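Phosphodiesterase (Trypanosoma brucei brucei, PDB 5H2Q) belongs to the cyclic nucleotide phosphodiesterase family, with an all-helical, metal-containing catalytic domain of the HD superfamily. Local coordinates at residues Phe297-Ala302 with Ser326-Trp331; Phe305-Val310 with Trp319-Thr324. All blocks are in the same frame, centred on the assembly; numbering follows the deposited sequence.

Overall arrangement
Both contacts join the same two helices, 290-312 and 318-334, which form an antiparallel pair late in the chain. Contact 2 lies near the turn between them and is nested inside the loop closed by contact 1. Their centres are about 11 Å apart, and they touch where Ile298 meets Thr324. The helices are closer in contact 2, at 8.9 Å between segment axes, against 11.0 Å in contact 1. Contact 2 is buried and has no hydrogen bond across it; methyl groups and a phenyl ring do the packing. Contact 1 is partly buried. A salt bridge spans its wider gap, and its helix 290-312 also lines the pocket holding LLI.

Contact 1 of 2, residues Phe297-Ala302 with Ser326-Trp331; sequences FIDFVA and SNRAQW. With LLI ((4~{a}~{S},8~{a}~{R})-2-cycloheptyl-4-[4-methoxy-3-[2-(2-oxidanylideneimidazolidin-1-yl)ethoxy]phenyl]-4~{a},5,8,8~{a}-tetrahydrophthalazin-1-one), chain E.
Arg328 CG stands anti to the backbone N (chi1 -168°), and the chain then bends at chi2, which carries the guanidinium across to Asp299. Asp299 in turn has CG beside its own backbone N (chi1 -71°), with the carboxylate reaching toward Arg328. The two residues join an antiparallel helix pair of the all-helical phosphodiesterase fold. Arg328 grips the carboxylate side-on, with one nitrogen to each oxygen. Arg328 NE gives a nearly straight bond of 2.8 Å to Asp299 OD1, and Arg328 NH2 reaches Asp299 OD2 at 3.1 Å. Both oxygens use their syn lone pairs. The planes of the two groups lie 20° apart, so this salt bridge is nearly coplanar, and its two bonds fix the rotation of the guanidinium. NH1 has a second acidic partner, Glu332, which would probably steady the charge further.

Beside the salt bridge the packing is apolar. Arg328 CG lies 3.8 Å from Ile298 CG2, so the first carbons of the arginine chain pack on the methyl ends of the isoleucine. Ile298 CD1 comes within 4.5 Å of Trp331 CD1, a looser touch. Trp331 also meets the ring of Phe250 on helix 250-274. Asn327 ND2, on helix 318-334, is hydrogen-bonded to the backbone oxygens of Val246 and Lys248.

Helix 290-312 turns a different set of side chains to the ligand pocket. Val301 CG2 touches the cycloheptyl group of LLI at 3.9 Å from C26. The helix widens here into a pi-type turn, where Phe297 O accepts from both Val301 N and Ala302 N, which approach from opposite faces of its plane. The phenyl ring of Phe297 lies against the aromatic ring of LLI, with LLI C2 3.7 Å above the plane, over its centre.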
loop_
_atom_site.group_PDB
_atom_site.type_symbol
_atom_site.label_atom_id
_atom_site.label_comp_id
_atom_site.label_asym_id
_atom_site.label_seq_id
_atom_site.Cartn_x
_atom_site.Cartn_y
_atom_site.Cartn_z
ATOM N N PHE A 297 7.346 -10.354 -13.125
ATOM C CA PHE A 297 6.840 -9.912 -11.825
ATOM C C PHE A 297 5.863 -10.945 -11.242
ATOM O O PHE A 297 6.024 -11.365 -10.098
ATOM C CB PHE A 297 6.195 -8.518 -11.935
ATOM C CG PHE A 297 5.741 -7.946 -10.609
ATOM C CD1 PHE A 297 6.643 -7.754 -9.566
ATOM C CD2 PHE A 297 4.410 -7.589 -10.408
ATOM C CE1 PHE A 297 6.216 -7.238 -8.333
ATOM C CE2 PHE A 297 3.986 -7.070 -9.178
ATOM C CZ PHE A 297 4.895 -6.895 -8.152
ATOM N N ILE A 298 4.930 -11.425 -12.060
ATOM C CA ILE A 298 3.986 -12.470 -11.650
ATOM C C ILE A 298 4.712 -13.804 -11.316
ATOM O O ILE A 298 4.572 -14.318 -10.202
ATOM C CB ILE A 298 2.877 -12.609 -12.713
ATOM C CG1 ILE A 298 1.940 -11.381 -12.657
ATOM C CG2 ILE A 298 2.085 -13.917 -12.552
ATOM C CD1 ILE A 298 1.117 -11.082 -13.903
ATOM N N ASP A 299 5.567 -14.310 -12.251
ATOM C CA ASP A 299 6.241 -15.598 -12.071
ATOM C C ASP A 299 7.149 -15.712 -10.870
ATOM O O ASP A 299 7.080 -16.718 -10.166
ATOM C CB ASP A 299 7.031 -15.976 -13.342
ATOM C CG ASP A 299 6.161 -16.372 -14.525
ATOM O OD1 ASP A 299 4.933 -16.514 -14.343
ATOM O OD2 ASP A 299 6.712 -16.568 -15.623
ATOM N N PHE A 300 8.010 -14.720 -10.647
ATOM C CA PHE A 300 8.994 -14.755 -9.571
ATOM C C PHE A 300 8.562 -14.049 -8.300
ATOM O O PHE A 300 9.210 -14.232 -7.262
ATOM C CB PHE A 300 10.344 -14.207 -10.068
ATOM C CG PHE A 300 10.948 -15.051 -11.167
ATOM C CD1 PHE A 300 11.696 -16.184 -10.864
ATOM C CD2 PHE A 300 10.719 -14.745 -12.507
ATOM C CE1 PHE A 300 12.228 -16.984 -11.882
ATOM C CE2 PHE A 300 11.246 -15.553 -13.525
ATOM C CZ PHE A 300 11.998 -16.664 -13.203
ATOM N N VAL A 301 7.499 -13.222 -8.364
ATOM C CA VAL A 301 7.062 -12.524 -7.153
ATOM C C VAL A 301 5.576 -12.805 -6.784
ATOM O O VAL A 301 5.327 -13.496 -5.799
ATOM C CB VAL A 301 7.376 -10.993 -7.169
ATOM C CG1 VAL A 301 6.955 -10.330 -5.861
ATOM C CG2 VAL A 301 8.857 -10.731 -7.433
ATOM N N ALA A 302 4.627 -12.227 -7.540
ATOM C CA ALA A 302 3.190 -12.203 -7.232
ATOM C C ALA A 302 2.498 -13.563 -7.172
ATOM O O ALA A 302 1.875 -13.871 -6.146
ATOM C CB ALA A 302 2.462 -11.289 -8.198
ATOM N N SER A 326 -5.083 -14.961 -15.143
ATOM C CA SER A 326 -5.885 -14.359 -16.217
ATOM C C SER A 326 -5.148 -13.205 -16.896
ATOM O O SER A 326 -5.203 -13.066 -18.123
ATOM C CB SER A 326 -7.201 -13.833 -15.656
ATOM O OG SER A 326 -8.019 -13.276 -16.673
ATOM N N ASN A 327 -4.502 -12.352 -16.079
ATOM C CA ASN A 327 -3.724 -11.223 -16.565
ATOM C C ASN A 327 -2.401 -11.724 -17.140
ATOM O O ASN A 327 -1.943 -11.173 -18.139
ATOM C CB ASN A 327 -3.492 -10.199 -15.444
ATOM C CG ASN A 327 -4.746 -9.474 -14.997
ATOM O OD1 ASN A 327 -5.642 -9.148 -15.792
ATOM N ND2 ASN A 327 -4.793 -9.099 -13.724
ATOM N N ARG A 328 -1.798 -12.762 -16.516
ATOM C CA ARG A 328 -0.526 -13.340 -16.957
ATOM C C ARG A 328 -0.680 -13.948 -18.339
ATOM O O ARG A 328 0.196 -13.759 -19.185
ATOM C CB ARG A 328 0.011 -14.376 -15.960
ATOM C CG ARG A 328 1.460 -14.786 -16.224
ATOM C CD ARG A 328 1.679 -16.270 -16.029
ATOM N NE ARG A 328 3.049 -16.666 -16.360
ATOM C CZ ARG A 328 3.444 -17.082 -17.560
ATOM N NH1 ARG A 328 2.575 -17.166 -18.562
ATOM N NH2 ARG A 328 4.710 -17.417 -17.769
ATOM N N ALA A 329 -1.827 -14.620 -18.582
ATOM C CA ALA A 329 -2.160 -15.228 -19.870
ATOM C C ALA A 329 -2.506 -14.142 -20.871
ATOM O O ALA A 329 -2.202 -14.296 -22.054
ATOM C CB ALA A 329 -3.319 -16.181 -19.712
ATOM N N GLN A 330 -3.093 -13.023 -20.398
ATOM C CA GLN A 330 -3.379 -11.884 -21.261
ATOM C C GLN A 330 -2.094 -11.168 -21.705
ATOM O O GLN A 330 -1.999 -10.781 -22.872
ATOM C CB GLN A 330 -4.397 -10.914 -20.637
ATOM C CG GLN A 330 -5.777 -10.981 -21.285
ATOM C CD GLN A 330 -5.700 -10.900 -22.793
ATOM O OE1 GLN A 330 -5.344 -9.869 -23.373
ATOM N NE2 GLN A 330 -5.956 -12.015 -23.454
ATOM N N TRP A 331 -1.086 -11.033 -20.806
ATOM C CA TRP A 331 0.184 -10.410 -21.189
ATOM C C TRP A 331 0.932 -11.299 -22.196
ATOM O O TRP A 331 1.577 -10.771 -23.097
ATOM C CB TRP A 331 1.066 -10.085 -19.982
ATOM C CG TRP A 331 0.561 -8.973 -19.112
ATOM C CD1 TRP A 331 0.215 -9.067 -17.796
ATOM C CD2 TRP A 331 0.417 -7.588 -19.467
ATOM N NE1 TRP A 331 -0.166 -7.838 -17.318
ATOM C CE2 TRP A 331 -0.023 -6.904 -18.311
ATOM C CE3 TRP A 331 0.625 -6.849 -20.650
ATOM C CZ2 TRP A 331 -0.273 -5.528 -18.305
ATOM C CZ3 TRP A 331 0.401 -5.481 -20.634
ATOM C CH2 TRP A 331 -0.048 -4.835 -19.475
HETATM C C2 LLI E . 5.665 -3.986 -10.753
HETATM C C3 LLI E . 4.352 -3.477 -10.653
HETATM O O1 LLI E . 6.038 -4.460 -11.987
HETATM C C12 LLI E . 6.644 -2.480 -6.046
HETATM C C14 LLI E . 7.918 -1.772 -5.519
HETATM C C15 LLI E . 9.139 -2.686 -5.472
HETATM C C16 LLI E . 6.175 -3.564 -5.062
HETATM C C17 LLI E . 6.222 -3.108 -3.624
HETATM C C18 LLI E . 7.645 -1.129 -4.150
HETATM C C19 LLI E . 6.972 -2.089 -3.202
HETATM C C21 LLI E . 10.252 -4.576 -6.683
HETATM C C22 LLI E . 10.987 -4.300 -8.052
HETATM C C23 LLI E . 9.707 -6.032 -6.551
HETATM C C24 LLI E . 12.202 -5.162 -8.399
HETATM C C25 LLI E . 10.675 -7.206 -6.689
HETATM C C26 LLI E . 11.084 -7.551 -8.126
HETATM C C27 LLI E . 11.903 -6.552 -8.958
HETATM C C28 LLI E . 7.358 -5.005 -12.127
HETATM C C29 LLI E . 7.538 -5.346 -13.579
HETATM C C4 LLI E . 6.529 -3.878 -9.672
HETATM C C5 LLI E . 3.943 -2.853 -9.480
HETATM C C6 LLI E . 6.114 -3.255 -8.495
HETATM C C7 LLI E . 4.822 -2.743 -8.415
HETATM O O8 LLI E . 3.561 -3.663 -11.755
HETATM C C9 LLI E . 2.310 -2.971 -11.805
HETATM C C10 LLI E . 7.051 -3.140 -7.353
HETATM N N11 LLI E . 8.256 -3.644 -7.556
HETATM N N13 LLI E . 9.174 -3.578 -6.541
HETATM O O20 LLI E . 9.975 -2.640 -4.584
HETATM N N30 LLI E . 7.856 -4.174 -14.412
HETATM C C31 LLI E . 8.817 -3.149 -13.997
HETATM C C32 LLI E . 7.053 -3.714 -15.420
HETATM C C33 LLI E . 8.759 -2.153 -15.149
HETATM N N34 LLI E . 7.551 -2.546 -15.855
HETATM O O35 LLI E . 6.081 -4.304 -15.870
#

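Contact 2 of 2, residues Phe305-Val310 with Trp319-Thr324; sequences FFQKIV and WTVDRT
Thr320, whose side chain meets Phe306, also has its carbonyl oxygen gripped twice by Thr324 one turn on. Thr324 OG1 donates to Thr320 O at 2.7 Å and Thr324 N at 3.2 Å, from opposite faces of the carbonyl plane. The helices 290-312 and 318-334 run antiparallel here, as a helical hairpin with their segment axes at 155°.

Thr320 OG1 sits between its backbone N and carbonyl carbon (chi1 63°). This places Thr320 OG1 3.2 Å from Phe306 CD1, with the two side chains at about a right angle. The same oxygen is hydrogen-bonded to Met317 O. Phe305 CD2 lies over the centre of one face of the Phe306 ring.

Val321 has the largest share of the buried area and works with both methyls. Val321 CG2 packs on Phe306 CB and Val310 CG2, and is 3.7 Å from Gln307 N. Val321 CG1 lies 3.4 Å from Gln307 OE1, while Gln307 NE2 is hydrogen-bonded to Asp311 OD1.

Thr320 O, Thr320 OG1, Thr324 OG1 and Gln307 NE2 thus bond along their own helices or in the turn. With no hydrogen bond across, the segments meet by close packing, mostly of carbon, with two oxygens that touch without bonding.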
loop_
_atom_site.group_PDB
_atom_site.type_symbol
_atom_site.label_atom_id
_atom_site.label_comp_id
_atom_site.label_asym_id
_atom_site.label_seq_id
_atom_site.Cartn_x
_atom_site.Cartn_y
_atom_site.Cartn_z
ATOM N N PHE A 305 3.645 -15.765 -4.172
ATOM C CA PHE A 305 3.176 -15.124 -2.941
ATOM C C PHE A 305 1.676 -15.417 -2.670
ATOM O O PHE A 305 1.348 -15.887 -1.581
ATOM C CB PHE A 305 3.451 -13.607 -2.983
ATOM C CG PHE A 305 2.894 -12.843 -1.806
ATOM C CD1 PHE A 305 3.594 -12.767 -0.612
ATOM C CD2 PHE A 305 1.646 -12.230 -1.884
ATOM C CE1 PHE A 305 3.085 -12.041 0.474
ATOM C CE2 PHE A 305 1.135 -11.505 -0.799
ATOM C CZ PHE A 305 1.860 -11.412 0.367
ATOM N N PHE A 306 0.793 -15.122 -3.635
ATOM C CA PHE A 306 -0.651 -15.294 -3.426
ATOM C C PHE A 306 -1.045 -16.759 -3.346
ATOM O O PHE A 306 -1.827 -17.119 -2.473
ATOM C CB PHE A 306 -1.473 -14.570 -4.478
ATOM C CG PHE A 306 -1.509 -13.065 -4.284
ATOM C CD1 PHE A 306 -2.341 -12.489 -3.326
ATOM C CD2 PHE A 306 -0.763 -12.227 -5.101
ATOM C CE1 PHE A 306 -2.399 -11.094 -3.172
ATOM C CE2 PHE A 306 -0.812 -10.832 -4.939
ATOM C CZ PHE A 306 -1.655 -10.277 -3.997
ATOM N N GLN A 307 -0.478 -17.613 -4.220
ATOM C CA GLN A 307 -0.784 -19.046 -4.165
ATOM C C GLN A 307 -0.467 -19.631 -2.784
ATOM O O GLN A 307 -1.307 -20.338 -2.231
ATOM C CB GLN A 307 -0.029 -19.810 -5.294
ATOM C CG GLN A 307 -0.365 -21.308 -5.405
ATOM C CD GLN A 307 -1.737 -21.543 -5.987
ATOM O OE1 GLN A 307 -1.958 -21.427 -7.199
ATOM N NE2 GLN A 307 -2.694 -21.868 -5.131
ATOM N N LYS A 308 0.722 -19.317 -2.227
ATOM C CA LYS A 308 1.223 -19.825 -0.948
ATOM C C LYS A 308 0.402 -19.323 0.248
ATOM O O LYS A 308 0.136 -20.098 1.176
ATOM C CB LYS A 308 2.707 -19.498 -0.746
ATOM C CG LYS A 308 3.668 -20.294 -1.648
ATOM C CD LYS A 308 5.093 -19.730 -1.534
ATOM C CE LYS A 308 6.115 -20.491 -2.352
ATOM N NZ LYS A 308 7.467 -19.866 -2.246
ATOM N N ILE A 309 0.041 -18.019 0.250
ATOM C CA ILE A 309 -0.719 -17.491 1.381
ATOM C C ILE A 309 -2.166 -18.006 1.357
ATOM O O ILE A 309 -2.693 -18.289 2.437
ATOM C CB ILE A 309 -0.604 -15.946 1.580
ATOM C CG1 ILE A 309 -1.375 -15.173 0.490
ATOM C CG2 ILE A 309 0.876 -15.523 1.700
ATOM C CD1 ILE A 309 -1.355 -13.605 0.632
ATOM N N VAL A 310 -2.769 -18.174 0.150
ATOM C CA VAL A 310 -4.125 -18.705 -0.060
ATOM C C VAL A 310 -4.160 -20.169 0.414
ATOM O O VAL A 310 -4.994 -20.514 1.245
ATOM C CB VAL A 310 -4.680 -18.530 -1.509
ATOM C CG1 VAL A 310 -5.964 -19.329 -1.719
ATOM C CG2 VAL A 310 -4.922 -17.057 -1.844
ATOM N N TRP A 319 -9.507 -15.673 -5.359
ATOM C CA TRP A 319 -9.706 -14.860 -6.562
ATOM C C TRP A 319 -8.418 -14.146 -7.014
ATOM O O TRP A 319 -8.286 -13.829 -8.212
ATOM C CB TRP A 319 -10.856 -13.844 -6.381
ATOM C CG TRP A 319 -10.432 -12.516 -5.791
ATOM C CD1 TRP A 319 -9.848 -11.476 -6.454
ATOM C CD2 TRP A 319 -10.551 -12.101 -4.419
ATOM N NE1 TRP A 319 -9.573 -10.447 -5.580
ATOM C CE2 TRP A 319 -10.022 -10.792 -4.331
ATOM C CE3 TRP A 319 -11.070 -12.703 -3.255
ATOM C CZ2 TRP A 319 -9.999 -10.071 -3.125
ATOM C CZ3 TRP A 319 -11.038 -11.992 -2.058
ATOM C CH2 TRP A 319 -10.492 -10.699 -1.996
ATOM N N THR A 320 -7.532 -13.810 -6.041
ATOM C CA THR A 320 -6.264 -13.094 -6.301
ATOM C C THR A 320 -5.377 -13.976 -7.195
ATOM O O THR A 320 -4.815 -13.486 -8.173
ATOM C CB THR A 320 -5.539 -12.659 -5.015
ATOM O OG1 THR A 320 -5.162 -13.785 -4.240
ATOM C CG2 THR A 320 -6.322 -11.645 -4.179
ATOM N N VAL A 321 -5.324 -15.287 -6.882
ATOM C CA VAL A 321 -4.602 -16.312 -7.659
ATOM C C VAL A 321 -5.196 -16.385 -9.092
ATOM O O VAL A 321 -4.447 -16.294 -10.075
ATOM C CB VAL A 321 -4.629 -17.694 -6.940
ATOM C CG1 VAL A 321 -4.035 -18.798 -7.816
ATOM C CG2 VAL A 321 -3.920 -17.638 -5.589
ATOM N N ASP A 322 -6.536 -16.507 -9.203
ATOM C CA ASP A 322 -7.239 -16.611 -10.485
ATOM C C ASP A 322 -7.023 -15.414 -11.414
ATOM O O ASP A 322 -6.788 -15.609 -12.612
ATOM C CB ASP A 322 -8.759 -16.848 -10.281
ATOM C CG ASP A 322 -9.176 -18.034 -9.419
ATOM O OD1 ASP A 322 -8.317 -18.895 -9.124
ATOM O OD2 ASP A 322 -10.364 -18.093 -9.029
ATOM N N ARG A 323 -7.158 -14.177 -10.885
ATOM C CA ARG A 323 -7.012 -12.978 -11.706
ATOM C C ARG A 323 -5.584 -12.748 -12.167
ATOM O O ARG A 323 -5.400 -12.255 -13.272
ATOM C CB ARG A 323 -7.562 -11.747 -11.010
ATOM C CG ARG A 323 -8.509 -10.974 -11.911
ATOM C CD ARG A 323 -9.939 -11.458 -11.730
ATOM N NE ARG A 323 -10.845 -10.371 -11.374
ATOM C CZ ARG A 323 -10.840 -9.728 -10.208
ATOM N NH1 ARG A 323 -9.954 -10.043 -9.270
ATOM N NH2 ARG A 323 -11.700 -8.751 -9.981
ATOM N N THR A 324 -4.597 -13.147 -11.338
ATOM C CA THR A 324 -3.151 -13.057 -11.596
ATOM C C THR A 324 -2.823 -13.896 -12.841
ATOM O O THR A 324 -2.170 -13.380 -13.754
ATOM C CB THR A 324 -2.358 -13.422 -10.299
ATOM O OG1 THR A 324 -2.586 -12.409 -9.310
ATOM C CG2 THR A 324 -0.860 -13.542 -10.514
#